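Local coordinates for predicted acetamidase/formamidase (Thermoanaerobacter tengcongensis, PDB 3TKK), which probably hydrolyses carbon-nitrogen bonds of linear amides, such as acetamide or formamide, at a site holding zinc and calcium ions, at residues A[90-95]-A[195-200]; A[50-55]-A[108-113]; A[84-89]-A[199-204]; A[131-136]-A[159-164]; A[41-46]-A[56-61]. One frame throughout, in Å; residues are numbered along the deposited sequence.

Contact 1: residues A[90-95]-A[195-200]; sequences GVLATG and GVSGVE. With ZN (zinc ion), chain F.
The flat carbonyl group of Gly195 is met in its own plane, on a lone pair, by Thr94 OG1, which donates to Gly195 O at 2.8 Å. A second flat group, the Glu200 carboxylate, takes a hydrogen bond from Gly198 N above its plane, 2.9 Å from OE2, while both oxygens clasp the zinc ion, OE1 at 2.1 Å. The bend at chi2 (-60°) turns this carboxylate away from strand 89-95, so the backbone pairs with the strand and the side chain serves the metal. That pairing is a single antiparallel hydrogen-bonded bridge: Val91 N donates to Glu200 O and Glu200 N to Val91 O, each at 2.9 Å.

Farther along, Ser197 OG accepts a long but straight hydrogen bond of 3.3 Å from Ala93 N and donates to Gly198 O on a lone pair. Water 1 accepts a hydrogen bond from Ser197 N and donates one to Ala93 O. Leu92 CD2 lies obliquely against Val199 CG2, 3.9 Å away, and both residues pack on Ile269 of the second subunit. Serine, threonine and water thus continue the pairing where the loop leaves regular strand geometry. Asp184 and His186 also bind the zinc, and water 2 links it to calcium: a two-metal centre with one ligand anchored to a strand edge.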
# COMPACT_ATOMS: atom_id res chain seq x y z
N GLY A 90 -18.07 5.37 -18.86
CA GLY A 90 -17.43 6.12 -17.75
C GLY A 90 -16.44 7.13 -18.28
O GLY A 90 -16.21 7.18 -19.47
N VAL A 91 -15.83 7.90 -17.41
CA VAL A 91 -14.95 8.92 -17.92
C VAL A 91 -13.65 8.83 -17.17
O VAL A 91 -13.67 8.58 -15.95
CB VAL A 91 -15.56 10.27 -17.57
CG1 VAL A 91 -14.70 11.43 -18.10
CG2 VAL A 91 -17.06 10.33 -18.22
N LEU A 92 -12.53 9.05 -17.89
CA LEU A 92 -11.21 9.10 -17.33
C LEU A 92 -10.82 10.56 -17.52
O LEU A 92 -11.08 11.13 -18.63
CB LEU A 92 -10.24 8.23 -18.16
CG LEU A 92 -10.63 6.80 -17.87
CD1 LEU A 92 -10.11 5.89 -18.90
CD2 LEU A 92 -9.99 6.52 -16.48
N ALA A 93 -10.17 11.13 -16.51
CA ALA A 93 -9.66 12.50 -16.50
C ALA A 93 -8.27 12.60 -15.98
O ALA A 93 -7.87 11.89 -15.02
CB ALA A 93 -10.61 13.44 -15.69
N THR A 94 -7.45 13.48 -16.62
CA THR A 94 -6.19 13.85 -15.97
C THR A 94 -5.73 15.16 -16.56
O THR A 94 -6.48 15.77 -17.24
CB THR A 94 -5.08 12.81 -16.25
OG1 THR A 94 -3.94 13.08 -15.41
CG2 THR A 94 -4.66 12.77 -17.75
N GLY A 95 -4.49 15.57 -16.35
CA GLY A 95 -4.05 16.81 -17.01
C GLY A 95 -3.05 17.62 -16.25
O GLY A 95 -2.56 17.17 -15.23
N GLY A 195 -3.40 9.16 -11.42
CA GLY A 195 -3.69 10.04 -12.58
C GLY A 195 -4.68 11.16 -12.20
O GLY A 195 -4.95 12.04 -12.98
N VAL A 196 -5.26 11.04 -11.01
CA VAL A 196 -6.31 11.95 -10.47
C VAL A 196 -7.73 11.31 -10.43
O VAL A 196 -8.58 11.62 -9.56
CB VAL A 196 -6.32 13.37 -11.08
CG1 VAL A 196 -7.36 13.63 -12.21
CG2 VAL A 196 -6.66 14.46 -9.96
N SER A 197 -8.02 10.38 -11.31
CA SER A 197 -9.38 9.91 -11.30
C SER A 197 -9.43 8.41 -11.47
O SER A 197 -8.51 7.71 -11.78
CB SER A 197 -10.28 10.51 -12.46
OG SER A 197 -10.02 9.59 -13.62
N GLY A 198 -10.60 7.90 -11.23
CA GLY A 198 -10.97 6.50 -11.48
C GLY A 198 -11.65 6.42 -12.82
O GLY A 198 -11.62 7.36 -13.55
N VAL A 199 -12.14 5.25 -13.22
CA VAL A 199 -13.15 5.17 -14.25
C VAL A 199 -14.52 5.67 -13.61
O VAL A 199 -15.30 4.92 -12.96
CB VAL A 199 -13.26 3.77 -14.91
CG1 VAL A 199 -14.40 3.78 -16.08
CG2 VAL A 199 -11.88 3.24 -15.46
N GLU A 200 -14.77 6.97 -13.79
CA GLU A 200 -15.83 7.70 -13.11
C GLU A 200 -17.17 7.31 -13.77
O GLU A 200 -17.38 7.46 -14.97
CB GLU A 200 -15.63 9.19 -13.29
CG GLU A 200 -14.31 9.70 -12.74
CD GLU A 200 -14.10 9.47 -11.24
OE1 GLU A 200 -15.12 9.32 -10.48
OE2 GLU A 200 -12.91 9.54 -10.69
ZN ZN F . -13.94 9.54 -8.73
O HOH W 1 -6.82 9.60 -13.87
O HOH W 2 -12.21 10.25 -7.90

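Contact 2: residues A[50-55]-A[108-113]; sequences KLDEMD and LYSKVV
Leu51 and Ser110 are brought together by their first torsions. Leu51 carries CG anti to the backbone N (chi1 -166°), which sends CD1 across to the strand, and Ser110 holds OG between its backbone N and carbonyl carbon (chi1 62°), facing the loop; CD1 and OG end 3.5 Å apart. The carboxylate of Asp52 lies against Leu108.

This is a long irregular loop draped over one face of an antiparallel sheet, near the beginning of strand 108-116. Leu108 and Ser110 direct their side chains to the loop, while Tyr109 between them points to the other face and packs there on Glu261 of the second subunit. Tyr109, Lys111 and Val113 pair through their backbones with strand 89-95, whereas segments 50-55 and 108-113 meet by packing. A polar anchor lies just outside the two segments: Asn47 OD1 accepts a hydrogen bond from Val112 N.

Asp52 and Leu108 cross at about a right angle, with Asp52 CB 3.8 Å from Leu108 CG. Beside it, Leu51 CD2 comes within 4.0 Å of Leu108 O. Ser110 OG also lies 3.8 Å from Lys50 O, a packing distance. The polar cost falls on Asp52: OD1 is buried here without a partner in the model, pressed against Leu108 CD1 at 3.4 Å and Ser110 CB at 3.7 Å.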
# COMPACT_ATOMS: atom_id res chain seq x y z
N LYS A 50 -17.55 17.75 -25.11
CA LYS A 50 -17.62 17.58 -23.66
C LYS A 50 -16.23 17.43 -23.04
O LYS A 50 -15.66 16.32 -22.95
CB LYS A 50 -18.55 16.43 -23.26
CG LYS A 50 -20.03 16.80 -23.39
CD LYS A 50 -20.90 15.68 -22.92
CE LYS A 50 -22.26 16.21 -22.56
NZ LYS A 50 -22.73 15.63 -21.27
N LEU A 51 -15.70 18.59 -22.64
CA LEU A 51 -14.42 18.70 -21.95
C LEU A 51 -14.60 19.45 -20.62
O LEU A 51 -15.62 20.12 -20.39
CB LEU A 51 -13.33 19.35 -22.83
CG LEU A 51 -11.86 19.23 -22.34
CD1 LEU A 51 -11.65 17.98 -21.44
CD2 LEU A 51 -10.81 19.30 -23.50
N ASP A 52 -13.59 19.29 -19.74
CA ASP A 52 -13.57 19.95 -18.42
C ASP A 52 -13.66 21.49 -18.52
O ASP A 52 -12.66 22.22 -18.49
CB ASP A 52 -12.37 19.46 -17.57
CG ASP A 52 -12.46 17.96 -17.20
OD1 ASP A 52 -12.07 17.11 -18.05
OD2 ASP A 52 -12.92 17.61 -16.07
N GLU A 53 -14.90 21.96 -18.68
CA GLU A 53 -15.28 23.36 -18.54
C GLU A 53 -16.74 23.27 -18.09
O GLU A 53 -17.64 23.95 -18.64
CB GLU A 53 -15.16 24.10 -19.87
CG GLU A 53 -16.26 23.75 -20.90
CD GLU A 53 -15.93 24.22 -22.33
OE1 GLU A 53 -16.75 23.99 -23.24
OE2 GLU A 53 -14.84 24.82 -22.55
N MET A 54 -16.96 22.38 -17.11
CA MET A 54 -18.27 22.05 -16.55
C MET A 54 -18.60 23.04 -15.44
O MET A 54 -17.83 23.98 -15.22
CB MET A 54 -18.24 20.64 -15.92
CG MET A 54 -17.31 19.62 -16.56
SD MET A 54 -16.69 18.38 -15.38
CE MET A 54 -17.82 18.56 -13.98
N ASP A 55 -19.69 22.80 -14.71
CA ASP A 55 -20.12 23.71 -13.62
C ASP A 55 -19.22 23.68 -12.39
O ASP A 55 -19.27 24.61 -11.59
CB ASP A 55 -21.58 23.45 -13.21
CG ASP A 55 -22.05 24.38 -12.06
OD1 ASP A 55 -21.58 24.21 -10.91
OD2 ASP A 55 -22.92 25.27 -12.30
N LEU A 108 -5.94 19.95 -20.19
CA LEU A 108 -6.83 19.14 -19.41
C LEU A 108 -7.30 17.97 -20.30
O LEU A 108 -7.56 18.15 -21.47
CB LEU A 108 -8.05 19.98 -18.96
CG LEU A 108 -8.58 19.58 -17.57
CD1 LEU A 108 -8.83 18.00 -17.31
CD2 LEU A 108 -7.59 20.13 -16.49
N TYR A 109 -7.44 16.77 -19.75
CA TYR A 109 -7.72 15.63 -20.59
C TYR A 109 -8.92 14.97 -20.03
O TYR A 109 -9.05 14.95 -18.82
CB TYR A 109 -6.59 14.61 -20.45
CG TYR A 109 -6.80 13.28 -21.16
CD1 TYR A 109 -6.48 13.12 -22.50
CD2 TYR A 109 -7.29 12.16 -20.48
CE1 TYR A 109 -6.65 11.87 -23.18
CE2 TYR A 109 -7.44 10.90 -21.15
CZ TYR A 109 -7.08 10.79 -22.48
OH TYR A 109 -7.20 9.56 -23.08
N SER A 110 -9.81 14.49 -20.91
CA SER A 110 -10.78 13.44 -20.51
C SER A 110 -11.02 12.48 -21.65
O SER A 110 -10.87 12.83 -22.81
CB SER A 110 -12.14 14.03 -20.13
OG SER A 110 -12.70 14.69 -21.24
N LYS A 111 -11.42 11.25 -21.32
CA LYS A 111 -11.75 10.27 -22.31
C LYS A 111 -12.96 9.54 -21.82
O LYS A 111 -12.95 8.99 -20.69
CB LYS A 111 -10.66 9.22 -22.38
CG LYS A 111 -10.88 8.21 -23.53
CD LYS A 111 -9.71 7.28 -23.52
CE LYS A 111 -9.47 6.95 -24.97
NZ LYS A 111 -10.83 6.90 -25.65
N VAL A 112 -13.98 9.45 -22.67
CA VAL A 112 -15.17 8.69 -22.27
C VAL A 112 -14.92 7.28 -22.78
O VAL A 112 -14.52 7.16 -23.91
CB VAL A 112 -16.43 9.25 -22.97
CG1 VAL A 112 -17.65 8.31 -22.85
CG2 VAL A 112 -16.77 10.62 -22.40
N VAL A 113 -15.11 6.25 -21.96
CA VAL A 113 -14.92 4.86 -22.37
C VAL A 113 -16.21 4.05 -22.24
O VAL A 113 -16.98 4.24 -21.30
CB VAL A 113 -13.85 4.18 -21.53
CG1 VAL A 113 -12.53 4.80 -21.88
CG2 VAL A 113 -14.03 4.49 -20.01

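Contact 3: residues A[84-89]-A[199-204]; sequences IEVAEK and VEVAGK. With ZN (zinc ion), chain F.
Val86 and Val201 set their branches obliquely against each other, Val201 CG2 lying 3.7 Å from Val86 CB. That methyl sits between the backbone N and carbonyl carbon of Val201 (chi1 -63° for CG1), while CG1 goes the other way and rests on Lys89 O at 3.5 Å. Val201 therefore bridges Val86 and Lys89.

On the opposite face of the ribbon, Glu85 and Lys204 stand together, but the Lys204 chain leads outward to a salt bridge with Glu33. Ala87 and Ala202 lie on this side too, their CB atoms 4.5 Å apart. The backbones of Glu85 and Lys204 form a hydrogen-bonded antiparallel pair, with Glu85 N 2.7 Å from Lys204 O. Val86 faces Gly203 in the next, non-hydrogen-bonded pair, and the chains come close enough for a CA-H...O contact of 3.1 Å between Gly203 CA and Glu85 O. Ala87 N donates to Ala202 O at 2.8 Å, and water 3 bridges Lys89 O and Ala202 N as the chains part.

In the large mixed sheet, strands 76-86 and 203-212 are neighbours, flanked by strands 168-172 and 31-36, and Val201 also packs on Leu185 of strand 180-186.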
# COMPACT_ATOMS: atom_id res chain seq x y z
N ILE A 84 -23.06 -3.34 -6.31
CA ILE A 84 -22.81 -2.05 -6.95
C ILE A 84 -23.07 -2.25 -8.46
O ILE A 84 -22.41 -3.10 -9.08
CB ILE A 84 -21.36 -1.62 -6.75
CG1 ILE A 84 -21.05 -1.40 -5.28
CG2 ILE A 84 -20.93 -0.32 -7.44
CD1 ILE A 84 -19.57 -0.94 -5.11
N GLU A 85 -23.99 -1.50 -9.08
CA GLU A 85 -24.06 -1.56 -10.53
C GLU A 85 -23.58 -0.30 -11.16
O GLU A 85 -23.76 0.80 -10.57
CB GLU A 85 -25.49 -1.96 -10.96
CG GLU A 85 -25.84 -3.33 -10.34
CD GLU A 85 -27.38 -3.59 -10.19
OE1 GLU A 85 -27.79 -4.33 -9.23
OE2 GLU A 85 -28.16 -3.07 -11.03
N VAL A 86 -22.82 -0.39 -12.26
CA VAL A 86 -22.24 0.82 -12.81
C VAL A 86 -22.87 1.03 -14.22
O VAL A 86 -23.24 0.11 -14.91
CB VAL A 86 -20.69 0.81 -12.88
CG1 VAL A 86 -20.10 0.56 -11.41
CG2 VAL A 86 -20.22 -0.26 -13.94
N ALA A 87 -22.96 2.29 -14.64
CA ALA A 87 -23.42 2.61 -15.99
C ALA A 87 -22.52 2.02 -17.08
O ALA A 87 -21.38 1.60 -16.80
CB ALA A 87 -23.66 4.01 -16.18
N GLU A 88 -23.04 1.96 -18.31
CA GLU A 88 -22.29 1.36 -19.46
C GLU A 88 -21.27 2.29 -20.10
O GLU A 88 -20.61 1.93 -21.08
CB GLU A 88 -23.29 0.79 -20.51
CG GLU A 88 -24.21 1.79 -20.84
CD GLU A 88 -25.26 1.35 -21.86
OE1 GLU A 88 -24.90 1.21 -23.07
OE2 GLU A 88 -26.42 1.17 -21.44
N LYS A 89 -21.14 3.49 -19.58
CA LYS A 89 -19.97 4.27 -19.98
C LYS A 89 -19.35 4.97 -18.77
O LYS A 89 -19.99 5.04 -17.74
CB LYS A 89 -20.30 5.31 -21.01
CG LYS A 89 -20.83 6.58 -20.45
CD LYS A 89 -21.68 7.21 -21.60
CE LYS A 89 -22.84 8.01 -21.00
NZ LYS A 89 -22.30 9.19 -20.30
N VAL A 199 -12.14 5.25 -13.22
CA VAL A 199 -13.15 5.17 -14.25
C VAL A 199 -14.52 5.67 -13.61
O VAL A 199 -15.30 4.92 -12.96
CB VAL A 199 -13.26 3.77 -14.91
CG1 VAL A 199 -14.40 3.78 -16.08
CG2 VAL A 199 -11.88 3.24 -15.46
N GLU A 200 -14.77 6.97 -13.79
CA GLU A 200 -15.83 7.70 -13.11
C GLU A 200 -17.17 7.31 -13.77
O GLU A 200 -17.38 7.46 -14.97
CB GLU A 200 -15.63 9.19 -13.29
CG GLU A 200 -14.31 9.70 -12.74
CD GLU A 200 -14.10 9.47 -11.24
OE1 GLU A 200 -15.12 9.32 -10.48
OE2 GLU A 200 -12.91 9.54 -10.69
N VAL A 201 -18.05 6.75 -12.99
CA VAL A 201 -19.32 6.37 -13.58
C VAL A 201 -20.53 6.66 -12.67
O VAL A 201 -20.37 6.70 -11.48
CB VAL A 201 -19.38 4.84 -13.76
CG1 VAL A 201 -18.28 4.33 -14.76
CG2 VAL A 201 -19.09 4.15 -12.39
N ALA A 202 -21.74 6.58 -13.23
CA ALA A 202 -22.94 6.69 -12.38
C ALA A 202 -23.26 5.27 -12.12
O ALA A 202 -22.79 4.43 -12.87
CB ALA A 202 -24.15 7.33 -13.22
N GLY A 203 -24.21 5.01 -11.21
CA GLY A 203 -24.64 3.70 -10.95
C GLY A 203 -25.61 3.62 -9.80
O GLY A 203 -26.18 4.65 -9.37
N LYS A 204 -25.63 2.46 -9.18
CA LYS A 204 -26.65 2.16 -8.17
C LYS A 204 -26.02 1.18 -7.12
O LYS A 204 -25.28 0.24 -7.52
CB LYS A 204 -27.84 1.53 -8.92
CG LYS A 204 -28.99 1.11 -8.06
CD LYS A 204 -30.38 0.87 -8.86
CE LYS A 204 -31.56 0.47 -7.78
NZ LYS A 204 -33.10 1.03 -7.73
ZN ZN F . -13.94 9.54 -8.73
O HOH W 3 -21.47 7.01 -16.15
O HOH W 2 -12.21 10.25 -7.90

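Contact 4: residues A[131-136]-A[159-164]; sequences KPMIGV and DTTLIA. With CA (calcium ion), chain G.
Ile134 and Ile163 share the backbone bond that pins the turn to the strand: Ile134 N donates to Ile163 O over 2.9 Å. At the other end Asp159 N donates to Gly135 O at 3.0 Å. Between these two direct bonds water 4 links the backbones, donating to Ile134 O and Gly135 O and accepting from Thr160 N. Within the loop, Ile163 N bonds to Thr160 O and closes a type I turn.

The apolar contacts flank these bonds. Ile134 and Ile163 cross at about a right angle, with Ile163 CG2 3.9 Å from Ile134 CB. Met133 bends at chi3 (-75°), which curls its methyl CE back onto Thr160 O at 3.4 Å while SD lies 3.8 Å from Thr161 CA. Ala164 CB rests against Pro132 O.

The third kind of interaction is metal binding. Asp159 clasps calcium with both carboxylate oxygens, OD1 at 2.3 Å and OD2 at 2.6 Å; Asn157, Asp184 and three waters are the other ligands. Asp159 OD1 also lies 3.4 Å from Gly135 CA, so the metal-binding carboxylate packs directly on the backbone of the strand segment.

Strand 133-138 pairs on its far edge with strand 180-186, which supplies Asp184 and His186 to the metals. Pro132 and Ile134 pack on strand 76-86, and Thr160 and Thr161 lean on strand 283-290.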
# COMPACT_ATOMS: atom_id res chain seq x y z
N LYS A 131 -13.92 -3.46 -11.47
CA LYS A 131 -13.83 -3.73 -10.01
C LYS A 131 -14.53 -2.57 -9.33
O LYS A 131 -13.92 -1.65 -8.81
CB LYS A 131 -12.38 -3.89 -9.55
CG LYS A 131 -11.73 -5.17 -10.17
CD LYS A 131 -10.23 -5.10 -9.66
CE LYS A 131 -9.46 -6.43 -10.09
NZ LYS A 131 -8.03 -6.00 -10.15
N PRO A 132 -15.86 -2.61 -9.31
CA PRO A 132 -16.60 -1.34 -8.87
C PRO A 132 -16.41 -1.03 -7.43
O PRO A 132 -16.31 -1.95 -6.60
CB PRO A 132 -18.06 -1.71 -9.03
CG PRO A 132 -17.95 -2.69 -10.19
CD PRO A 132 -16.74 -3.55 -9.92
N MET A 133 -16.39 0.27 -7.10
CA MET A 133 -16.12 0.61 -5.74
C MET A 133 -16.77 2.00 -5.53
O MET A 133 -17.21 2.64 -6.52
CB MET A 133 -14.57 0.80 -5.49
CG MET A 133 -13.91 1.83 -6.50
SD MET A 133 -12.31 2.49 -5.95
CE MET A 133 -12.92 3.56 -4.75
N ILE A 134 -16.85 2.39 -4.28
CA ILE A 134 -17.56 3.60 -3.98
C ILE A 134 -16.45 4.57 -3.50
O ILE A 134 -15.77 4.23 -2.50
CB ILE A 134 -18.63 3.43 -2.84
CG1 ILE A 134 -19.77 2.39 -3.30
CG2 ILE A 134 -19.05 4.93 -2.42
CD1 ILE A 134 -20.53 1.65 -2.18
N GLY A 135 -16.26 5.70 -4.17
CA GLY A 135 -15.19 6.62 -3.78
C GLY A 135 -15.55 7.57 -2.62
O GLY A 135 -14.69 7.92 -1.82
N VAL A 136 -16.81 8.05 -2.58
CA VAL A 136 -17.26 9.06 -1.60
C VAL A 136 -18.35 8.31 -0.77
O VAL A 136 -19.38 7.84 -1.30
CB VAL A 136 -17.85 10.21 -2.31
CG1 VAL A 136 -18.73 11.09 -1.38
CG2 VAL A 136 -16.70 11.16 -2.88
N ASP A 159 -11.72 7.37 -1.58
CA ASP A 159 -11.23 6.65 -2.79
C ASP A 159 -10.45 5.45 -2.36
O ASP A 159 -9.26 5.21 -2.74
CB ASP A 159 -10.40 7.52 -3.74
CG ASP A 159 -11.26 8.57 -4.51
OD1 ASP A 159 -12.50 8.48 -4.68
OD2 ASP A 159 -10.71 9.67 -4.73
N THR A 160 -11.18 4.60 -1.63
CA THR A 160 -10.64 3.35 -1.13
C THR A 160 -11.15 2.10 -1.86
O THR A 160 -12.36 1.84 -1.83
CB THR A 160 -10.89 3.30 0.43
OG1 THR A 160 -10.09 4.36 1.07
CG2 THR A 160 -10.48 1.92 0.94
N THR A 161 -10.25 1.27 -2.48
CA THR A 161 -10.64 0.28 -3.41
C THR A 161 -11.34 -0.81 -2.62
O THR A 161 -12.17 -1.51 -3.17
CB THR A 161 -9.33 -0.43 -4.05
OG1 THR A 161 -8.38 -0.62 -2.96
CG2 THR A 161 -8.67 0.63 -5.20
N LEU A 162 -11.06 -0.93 -1.32
CA LEU A 162 -11.75 -1.96 -0.53
C LEU A 162 -13.35 -1.77 -0.48
O LEU A 162 -14.01 -2.64 0.04
CB LEU A 162 -11.17 -1.97 0.93
CG LEU A 162 -9.62 -2.23 1.08
CD1 LEU A 162 -9.28 -2.32 2.63
CD2 LEU A 162 -9.29 -3.49 0.22
N ILE A 163 -13.85 -0.51 -0.62
CA ILE A 163 -15.29 -0.29 -0.48
C ILE A 163 -15.99 -0.75 -1.72
O ILE A 163 -16.16 0.06 -2.61
CB ILE A 163 -15.52 1.25 -0.11
CG1 ILE A 163 -14.67 1.49 1.15
CG2 ILE A 163 -17.10 1.50 0.13
CD1 ILE A 163 -14.75 3.11 1.83
N ALA A 164 -16.43 -2.00 -1.72
CA ALA A 164 -16.95 -2.74 -2.92
C ALA A 164 -17.96 -3.73 -2.42
O ALA A 164 -18.10 -3.86 -1.22
CB ALA A 164 -15.70 -3.50 -3.59
CA CA G . -12.96 10.60 -5.54
O HOH W 4 -13.95 5.26 -0.92
O HOH W 2 -12.21 10.25 -7.90
O HOH W 5 -14.10 12.68 -6.31
O HOH W 6 -11.39 12.45 -5.92

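Contact 5: residues A[41-46]-A[56-61]; sequences SNQIQS and WNRVNP
Arg58 folds back over Ser41 and Gln43, and its side chain can be followed outward. CB starts 3.6 Å from Ser41 OG. A bend at chi3 (45°) then turns the chain so that NE passes Ser41 at 4.1 Å from its CB. CZ lies equally near Ser41 CB and Gln43 CD. At the tip the two terminal nitrogens part company: NH2 closes on Ser41 CB at 3.5 Å, whereas NH1 lies 3.7 Å from Gln43 CD, which sits over one face of the guanidinium, offset toward its rim. The amide and guanidinium planes are 31° apart, so the amide leans on the rim of the guanidinium at an angle and does not form a parallel stack.

The backbone of Arg58 takes part as well. Ser41 OG donates a hydrogen bond to Arg58 O, reaching it 23° out of the carbonyl plane; the modelled length of 2.5 Å is doubtful as a measure of its strength. That hydroxyl is placed by a first torsion setting OG beside the backbone N, and Pro61 CG lies 3.4 Å from it on another side. Ser41 is thus wedged between the carbonyl, the guanidinium and the proline ring, touching both Arg58 and Pro61.

Both segments belong to the long connection between strands 31-36 and 62-69, and the contact draws its two limbs together. Cys39, a zinc ligand modified to 3-sulfinoalanine, lies two residues before Ser41, and Pro61 leads directly into strand 62-69. On the sheet side, Ile44 packs on Ser110 and Val112 of strand 108-116.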
# COMPACT_ATOMS: atom_id res chain seq x y z
N SER A 41 -21.33 15.14 -11.77
CA SER A 41 -22.77 15.22 -11.97
C SER A 41 -23.16 14.80 -13.38
O SER A 41 -24.09 15.40 -13.97
CB SER A 41 -23.31 16.63 -11.76
OG SER A 41 -23.07 17.08 -10.43
N ASN A 42 -22.46 13.82 -13.96
CA ASN A 42 -22.82 13.46 -15.35
C ASN A 42 -22.61 14.59 -16.42
O ASN A 42 -23.32 14.59 -17.42
CB ASN A 42 -24.30 12.97 -15.39
CG ASN A 42 -24.51 11.67 -14.59
OD1 ASN A 42 -25.64 11.19 -14.46
ND2 ASN A 42 -23.41 11.09 -14.06
N GLN A 43 -21.67 15.53 -16.21
CA GLN A 43 -21.50 16.68 -17.13
C GLN A 43 -20.65 16.36 -18.39
O GLN A 43 -20.65 17.13 -19.35
CB GLN A 43 -20.93 17.89 -16.39
CG GLN A 43 -21.94 18.55 -15.45
CD GLN A 43 -21.34 19.76 -14.74
OE1 GLN A 43 -20.67 19.62 -13.71
NE2 GLN A 43 -21.56 20.95 -15.30
N ILE A 44 -19.90 15.24 -18.34
CA ILE A 44 -19.18 14.68 -19.51
C ILE A 44 -19.81 13.34 -19.89
O ILE A 44 -19.58 12.31 -19.25
CB ILE A 44 -17.66 14.40 -19.23
CG1 ILE A 44 -16.90 15.67 -18.77
CG2 ILE A 44 -17.00 13.70 -20.48
CD1 ILE A 44 -15.36 15.49 -18.91
N GLN A 45 -20.62 13.38 -20.94
CA GLN A 45 -21.32 12.20 -21.42
C GLN A 45 -20.73 11.74 -22.73
O GLN A 45 -21.00 10.64 -23.21
CB GLN A 45 -22.80 12.55 -21.60
CG GLN A 45 -23.52 12.72 -20.28
CD GLN A 45 -24.64 13.65 -20.45
OE1 GLN A 45 -24.82 14.57 -19.65
NE2 GLN A 45 -25.40 13.47 -21.52
N SER A 46 -19.95 12.62 -23.35
CA SER A 46 -19.40 12.32 -24.66
C SER A 46 -18.09 13.09 -24.79
O SER A 46 -17.82 14.03 -24.04
CB SER A 46 -20.39 12.72 -25.76
OG SER A 46 -19.72 12.86 -26.99
N TRP A 56 -18.41 22.62 -12.26
CA TRP A 56 -17.33 22.50 -11.23
C TRP A 56 -17.69 22.56 -9.74
O TRP A 56 -17.01 21.95 -8.92
CB TRP A 56 -16.11 23.43 -11.53
CG TRP A 56 -15.12 22.86 -12.57
CD1 TRP A 56 -15.03 23.21 -13.89
CD2 TRP A 56 -14.11 21.84 -12.36
NE1 TRP A 56 -14.06 22.47 -14.51
CE2 TRP A 56 -13.47 21.63 -13.60
CE3 TRP A 56 -13.70 21.08 -11.25
CZ2 TRP A 56 -12.41 20.69 -13.78
CZ3 TRP A 56 -12.63 20.13 -11.42
CH2 TRP A 56 -12.00 19.96 -12.68
N ASN A 57 -18.73 23.30 -9.37
CA ASN A 57 -19.20 23.30 -7.97
C ASN A 57 -20.24 22.20 -7.83
O ASN A 57 -20.85 22.01 -6.76
CB ASN A 57 -19.82 24.66 -7.58
CG ASN A 57 -18.78 25.79 -7.57
OD1 ASN A 57 -17.73 25.69 -6.92
ND2 ASN A 57 -19.09 26.88 -8.31
N ARG A 58 -20.42 21.49 -8.96
CA ARG A 58 -21.32 20.36 -9.09
C ARG A 58 -20.47 19.09 -9.23
O ARG A 58 -20.84 18.10 -9.92
CB ARG A 58 -22.29 20.55 -10.27
CG ARG A 58 -23.29 21.71 -10.11
CD ARG A 58 -24.27 21.81 -11.34
NE ARG A 58 -24.80 20.50 -11.76
CZ ARG A 58 -25.05 20.14 -13.02
NH1 ARG A 58 -24.81 20.99 -14.03
NH2 ARG A 58 -25.53 18.92 -13.29
N VAL A 59 -19.34 19.11 -8.54
CA VAL A 59 -18.48 17.95 -8.57
C VAL A 59 -18.73 17.18 -7.27
O VAL A 59 -18.99 17.82 -6.27
CB VAL A 59 -17.01 18.39 -8.68
CG1 VAL A 59 -16.38 18.54 -7.28
CG2 VAL A 59 -16.26 17.41 -9.50
N ASN A 60 -18.59 15.82 -7.33
CA ASN A 60 -18.85 14.84 -6.24
C ASN A 60 -20.23 14.86 -5.57
O ASN A 60 -20.25 14.82 -4.29
CB ASN A 60 -17.86 14.99 -5.07
CG ASN A 60 -16.45 14.72 -5.47
OD1 ASN A 60 -15.54 15.57 -5.33
ND2 ASN A 60 -16.25 13.54 -6.01
N PRO A 61 -21.34 14.85 -6.37
CA PRO A 61 -22.59 15.02 -5.67
C PRO A 61 -22.77 13.72 -4.95
O PRO A 61 -22.59 12.72 -5.52
CB PRO A 61 -23.62 15.25 -6.80
CG PRO A 61 -22.95 14.62 -8.06
CD PRO A 61 -21.47 14.71 -7.82

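Coming from the N terminus, contact 5 closes first, pinching the connection between strands 31-36 and 62-69 across nine intervening residues. Contact 2 starts inside that pinch and crosses it, carrying the loop to strand 108-116, while Lys50 NZ bonds weakly to Gln43 O of contact 5. Contacts 3 and 1 begin next, on successive strands 76-86 and 89-95, and both return to the one stretch around 195-204, sharing Val199 and Glu200; each crosses contact 2. Contact 4 is nested inside both, and Ile84 packs on its residues Pro132 and Ile134. The contacts thus tie large and small sheets to the metal-bearing loops, and water 2, bound to both metals, is common to contacts 1, 3 and 4.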